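Local coordinates for protein transcriptional regulator (Pseudomonas aeruginosa, PDB 3E7Q) that probably acts as a TetR-family transcriptional repressor that binds cis-regulatory DNA through an N-terminal helix-turn-helix, at residues Thr183-Pro186 with Arg187-Val190; Ser122-Ala125 with Ile126-His130. All blocks are in the same frame, centred on the assembly; numbering follows the deposited sequence.

Contact 1 (Thr183-Pro186 with Arg187-Val190); sequences TFTP and RQGV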
ATOM      1  N   THR B 183       9.321 -12.146   2.791  1.00 45.48           N
ATOM      2  CA  THR B 183      10.196 -11.113   3.367  1.00 45.25           C
ATOM      3  C   THR B 183      10.322 -11.270   4.904  1.00 45.18           C
ATOM      4  O   THR B 183      11.425 -11.183   5.464  1.00 44.97           O
ATOM      5  CB  THR B 183       9.665  -9.727   3.003  1.00 46.09           C
ATOM      6  OG1 THR B 183       9.489  -9.640   1.568  1.00 46.64           O
ATOM      7  CG2 THR B 183      10.593  -8.590   3.527  1.00 46.07           C
ATOM      8  N   PHE B 184       9.196 -11.534   5.573  1.00 43.61           N
ATOM      9  CA  PHE B 184       9.191 -11.674   7.003  1.00 43.32           C
ATOM     10  C   PHE B 184       7.964 -12.496   7.337  1.00 43.93           C
ATOM     11  O   PHE B 184       6.996 -12.467   6.575  1.00 44.35           O
ATOM     12  CB  PHE B 184       9.153 -10.298   7.669  1.00 42.90           C
ATOM     13  CG  PHE B 184       7.911  -9.537   7.400  1.00 41.73           C
ATOM     14  CD1 PHE B 184       6.792  -9.716   8.205  1.00 41.75           C
ATOM     15  CD2 PHE B 184       7.865  -8.591   6.364  1.00 41.87           C
ATOM     16  CE1 PHE B 184       5.607  -9.018   7.936  1.00 41.55           C
ATOM     17  CE2 PHE B 184       6.702  -7.877   6.109  1.00 42.45           C
ATOM     18  CZ  PHE B 184       5.567  -8.107   6.883  1.00 42.34           C
ATOM     19  N   THR B 185       8.017 -13.235   8.442  1.00 44.40           N
ATOM     20  CA  THR B 185       6.921 -14.104   8.882  1.00 45.05           C
ATOM     21  C   THR B 185       5.801 -13.303   9.575  1.00 45.64           C
ATOM     22  O   THR B 185       6.022 -12.223  10.046  1.00 45.30           O
ATOM     23  CB  THR B 185       7.409 -15.149   9.894  1.00 45.26           C
ATOM     24  OG1 THR B 185       7.938 -14.471  11.017  1.00 45.17           O
ATOM     25  CG2 THR B 185       8.514 -16.085   9.329  1.00 44.73           C
ATOM     26  N   PRO B 186       4.568 -13.828   9.584  1.00 46.93           N
ATOM     27  CA  PRO B 186       3.522 -13.296  10.469  1.00 46.86           C
ATOM     28  C   PRO B 186       3.976 -13.038  11.916  1.00 46.71           C
ATOM     29  O   PRO B 186       3.617 -12.035  12.474  1.00 46.41           O
ATOM     30  CB  PRO B 186       2.464 -14.400  10.454  1.00 47.65           C
ATOM     31  CG  PRO B 186       2.582 -15.013   9.018  1.00 47.90           C
ATOM     32  CD  PRO B 186       4.075 -14.920   8.701  1.00 47.04           C
ATOM     33  N   ARG B 187       4.739 -13.942  12.522  1.00 46.66           N
ATOM     34  CA  ARG B 187       5.258 -13.721  13.890  1.00 46.18           C
ATOM     35  C   ARG B 187       6.116 -12.442  13.975  1.00 44.76           C
ATOM     36  O   ARG B 187       5.965 -11.628  14.856  1.00 42.93           O
ATOM     37  CB  ARG B 187       6.043 -14.949  14.354  1.00 46.31           C
ATOM     38  CG  ARG B 187       6.712 -14.815  15.753  1.00 48.34           C
ATOM     39  CD  ARG B 187       5.733 -14.415  16.896  1.00 53.24           C
ATOM     40  NE  ARG B 187       4.410 -15.016  16.680  1.00 55.23           N
ATOM     41  CZ  ARG B 187       3.261 -14.568  17.183  1.00 54.98           C
ATOM     42  NH1 ARG B 187       3.227 -13.534  17.990  1.00 54.34           N
ATOM     43  NH2 ARG B 187       2.134 -15.201  16.885  1.00 56.83           N
ATOM     44  N   GLN B 188       7.017 -12.290  13.015  1.00 43.66           N
ATOM     45  CA  GLN B 188       7.799 -11.096  12.903  1.00 42.53           C
ATOM     46  C   GLN B 188       6.991  -9.801  12.754  1.00 41.58           C
ATOM     47  O   GLN B 188       7.390  -8.802  13.263  1.00 39.58           O
ATOM     48  CB  GLN B 188       8.798 -11.244  11.763  1.00 42.81           C
ATOM     49  CG  GLN B 188       9.968 -12.137  12.180  1.00 41.97           C
ATOM     50  CD  GLN B 188      10.975 -12.324  11.062  1.00 41.14           C
ATOM     51  OE1 GLN B 188      10.600 -12.376   9.895  1.00 45.14           O
ATOM     52  NE2 GLN B 188      12.254 -12.419  11.405  1.00 36.28           N
ATOM     53  N   GLY B 189       5.858  -9.837  12.064  1.00 41.72           N
ATOM     54  CA  GLY B 189       4.990  -8.667  11.911  1.00 41.36           C
ATOM     55  C   GLY B 189       4.417  -8.230  13.251  1.00 40.78           C
ATOM     56  O   GLY B 189       4.466  -7.029  13.602  1.00 39.85           O
ATOM     57  N   VAL B 190       3.917  -9.204  14.009  1.00 40.60           N
ATOM     58  CA  VAL B 190       3.523  -8.968  15.428  1.00 40.95           C
ATOM     59  C   VAL B 190       4.698  -8.361  16.211  1.00 41.13           C
ATOM     60  O   VAL B 190       4.564  -7.302  16.832  1.00 42.35           O
ATOM     61  CB  VAL B 190       2.995 -10.242  16.137  1.00 40.75           C
ATOM     62  CG1 VAL B 190       2.498  -9.898  17.538  1.00 38.23           C
ATOM     63  CG2 VAL B 190       1.890 -10.889  15.300  1.00 38.22           C
TER
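Thr185 and Gln188 grip each other twice across the first turn of helix 186-204. Gln188 N donates to Thr185 OG1 over 3.1 Å with an N-H...O angle of 166°, and the return bond runs from Thr185 N to Gln188 OE1, also 3.1 Å. The amide oxygen is not met squarely: the donor lies 19° out of its carbonyl plane. A chi1 of 60° tucks Thr185 OG1 in over the first helical turn, where Gln188 N can reach it, while the Gln188 chain runs extended beyond CG and lies over that hydroxyl, Gln188 CG to Thr185 OG1 3.3 Å. Gln188 OE1 also lies 3.3 Å from Phe184 CA. From here the regular helix bonds begin, Gly189 N to Thr185 O at 3.1 Å and Val190 N to Pro186 O at 3.2 Å. The Phe184 ring comes up to Gly189, Phe184 CD1 lying 4.0 Å from Gly189 N. Further out, that ring packs on Leu173 and Ser177 of helix 159-179 and on Ile164 of the second subunit, and Leu161 of that subunit touches Gln188. Arg187 leads away to a salt bridge with Glu97. The reciprocal side-chain-to-backbone bonds, with Thr185 as N-cap and proline at the first helical position, make this a capping box at the start of helix 186-204.

Contact 2 (Ser122-Ala125 with Ile126-His130); sequences SIEA and IGRVH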
ATOM      1  N   SER B 122     -10.561   8.750  -8.357  1.00 50.17           N
ATOM      2  CA  SER B 122     -11.461   9.154  -9.424  1.00 49.72           C
ATOM      3  C   SER B 122     -12.941   8.933  -9.152  1.00 49.72           C
ATOM      4  O   SER B 122     -13.747   9.507  -9.846  1.00 49.70           O
ATOM      5  CB  SER B 122     -11.069   8.414 -10.705  1.00 50.73           C
ATOM      6  OG  SER B 122     -10.997   7.014 -10.492  1.00 51.22           O
ATOM      7  N   ILE B 123     -13.337   8.089  -8.190  1.00 48.78           N
ATOM      8  CA  ILE B 123     -14.783   7.872  -7.943  1.00 48.58           C
ATOM      9  C   ILE B 123     -15.096   8.305  -6.523  1.00 48.87           C
ATOM     10  O   ILE B 123     -14.659   7.625  -5.571  1.00 49.02           O
ATOM     11  CB  ILE B 123     -15.213   6.380  -8.094  1.00 47.98           C
ATOM     12  CG1 ILE B 123     -14.668   5.745  -9.401  1.00 48.24           C
ATOM     13  CG2 ILE B 123     -16.733   6.234  -7.877  1.00 46.75           C
ATOM     14  CD1 ILE B 123     -15.551   5.937 -10.676  1.00 46.41           C
ATOM     15  N   GLU B 124     -15.871   9.376  -6.362  1.00 49.54           N
ATOM     16  CA  GLU B 124     -16.005  10.019  -5.047  1.00 51.03           C
ATOM     17  C   GLU B 124     -16.700   9.122  -4.028  1.00 49.32           C
ATOM     18  O   GLU B 124     -16.323   9.134  -2.854  1.00 48.91           O
ATOM     19  CB  GLU B 124     -16.626  11.453  -5.082  1.00 51.50           C
ATOM     20  CG  GLU B 124     -15.919  12.494  -4.003  1.00 52.97           C
ATOM     21  CD  GLU B 124     -16.841  13.051  -2.834  1.00 56.32           C
ATOM     22  OE1 GLU B 124     -17.655  12.310  -2.222  1.00 64.28           O
ATOM     23  OE2 GLU B 124     -16.758  14.272  -2.485  1.00 64.81           O
ATOM     24  N   ALA B 125     -17.676   8.338  -4.492  1.00 47.51           N
ATOM     25  CA  ALA B 125     -18.369   7.359  -3.668  1.00 46.63           C
ATOM     26  C   ALA B 125     -17.425   6.328  -3.062  1.00 45.16           C
ATOM     27  O   ALA B 125     -17.558   5.982  -1.884  1.00 46.69           O
ATOM     28  CB  ALA B 125     -19.543   6.647  -4.495  1.00 46.58           C
ATOM     29  N   ILE B 126     -16.458   5.867  -3.848  1.00 43.30           N
ATOM     30  CA  ILE B 126     -15.430   4.946  -3.362  1.00 41.86           C
ATOM     31  C   ILE B 126     -14.455   5.641  -2.402  1.00 40.66           C
ATOM     32  O   ILE B 126     -14.057   5.059  -1.362  1.00 36.96           O
ATOM     33  CB  ILE B 126     -14.698   4.257  -4.550  1.00 41.54           C
ATOM     34  CG1 ILE B 126     -15.775   3.461  -5.341  1.00 42.62           C
ATOM     35  CG2 ILE B 126     -13.531   3.442  -4.031  1.00 39.24           C
ATOM     36  CD1 ILE B 126     -15.286   2.717  -6.624  1.00 43.71           C
ATOM     37  N   GLY B 127     -14.124   6.896  -2.753  1.00 40.64           N
ATOM     38  CA  GLY B 127     -13.404   7.806  -1.901  1.00 40.53           C
ATOM     39  C   GLY B 127     -14.010   7.942  -0.540  1.00 41.23           C
ATOM     40  O   GLY B 127     -13.296   7.930   0.457  1.00 39.35           O
ATOM     41  N   ARG B 128     -15.336   8.052  -0.494  1.00 42.30           N
ATOM     42  CA  ARG B 128     -16.005   8.234   0.752  1.00 44.38           C
ATOM     43  C   ARG B 128     -16.059   6.921   1.562  1.00 42.99           C
ATOM     44  O   ARG B 128     -16.069   6.969   2.794  1.00 42.14           O
ATOM     45  CB  ARG B 128     -17.403   8.802   0.548  1.00 45.56           C
ATOM     46  CG  ARG B 128     -17.483  10.159  -0.168  1.00 49.25           C
ATOM     47  CD  ARG B 128     -18.940  10.755  -0.078  1.00 51.36           C
ATOM     48  NE  ARG B 128     -19.998   9.899  -0.677  1.00 58.08           N
ATOM     49  CZ  ARG B 128     -20.487   9.966  -1.939  1.00 60.03           C
ATOM     50  NH1 ARG B 128     -20.031  10.843  -2.848  1.00 60.16           N
ATOM     51  NH2 ARG B 128     -21.450   9.106  -2.324  1.00 59.91           N
ATOM     52  N   VAL B 129     -16.110   5.766   0.885  1.00 42.46           N
ATOM     53  CA  VAL B 129     -15.986   4.494   1.587  1.00 41.62           C
ATOM     54  C   VAL B 129     -14.596   4.438   2.230  1.00 41.19           C
ATOM     55  O   VAL B 129     -14.493   4.148   3.405  1.00 42.10           O
ATOM     56  CB  VAL B 129     -16.228   3.247   0.704  1.00 42.32           C
ATOM     57  CG1 VAL B 129     -15.907   1.949   1.531  1.00 39.80           C
ATOM     58  CG2 VAL B 129     -17.630   3.250   0.196  1.00 40.53           C
ATOM     59  N   HIS B 130     -13.545   4.786   1.501  1.00 40.92           N
ATOM     60  CA  HIS B 130     -12.228   4.827   2.070  1.00 41.65           C
ATOM     61  C   HIS B 130     -12.099   5.718   3.314  1.00 40.73           C
ATOM     62  O   HIS B 130     -11.572   5.310   4.330  1.00 40.28           O
ATOM     63  CB  HIS B 130     -11.150   5.267   1.073  1.00 42.64           C
ATOM     64  CG  HIS B 130      -9.809   5.446   1.736  1.00 43.30           C
ATOM     65  ND1 HIS B 130      -9.015   4.376   2.093  1.00 43.11           N
ATOM     66  CD2 HIS B 130      -9.198   6.553   2.238  1.00 45.17           C
ATOM     67  CE1 HIS B 130      -7.936   4.822   2.716  1.00 44.82           C
ATOM     68  NE2 HIS B 130      -8.024   6.143   2.824  1.00 43.82           N
TER
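Ile123 and Ile126 form the packed side of this helix start, meeting obliquely with CG2 of Ile123 3.9 Å from CG1 of Ile126. The Ile126 chain is extended beyond CG1, which carries its CD1 to 3.9 Å from Ile123 CB. Phe32 of helix 12-34 touches both isoleucines; Val62 and Tyr66 of helix 58-82 and Ala119 of helix 110-120 close around Ile126. The backbone marks the first turn of helix 124-152: Ile123, at the N-cap position, accepts from Gly127 N through its carbonyl O at 3.0 Å and 169°. As in the TetR family, the all-helical C-terminal part probably meets the predicted DNA-binding part here, against helices 12-34 and 58-82. On the exposed side, Glu124 and Arg128 make an i to i+4 salt bridge, Glu124 OE1 to Arg128 NH1 2.9 Å. The carboxylate and guanidinium planes stand 63° apart; OE1 lies at the guanidinium edge, while NH1 comes from above the carboxylate plane. A bend at chi3 (-60°) folds the Arg128 chain back, bringing one guanidinium face over Ala125 CA, which lies 3.7 Å from the guanidinium plane. Both charged residues also touch a crystal neighbour, which may influence their conformations.

Overall arrangement
Following the chain from its N terminus, the helices of the predicted helix-turn-helix region come first and helix 58-82 leads away from them. Contact 2 then marks the passage from helix 110-120 into helix 124-152 and ties the start of the latter to the N-terminal helices. Helix 159-179 follows, and contact 1 closes the loop between it and helix 186-204. The two contacts are in series, neither nested nor crossed, each local to a helix start. The centres of contacts 1 and 2 are 31 Å apart, on opposite sides of the chain's centre. Both reach the second subunit: His130 of contact 2 bonds Glu176 of that subunit, while Phe184 and Gln188 of contact 1 pack on its Ile164 and Leu161.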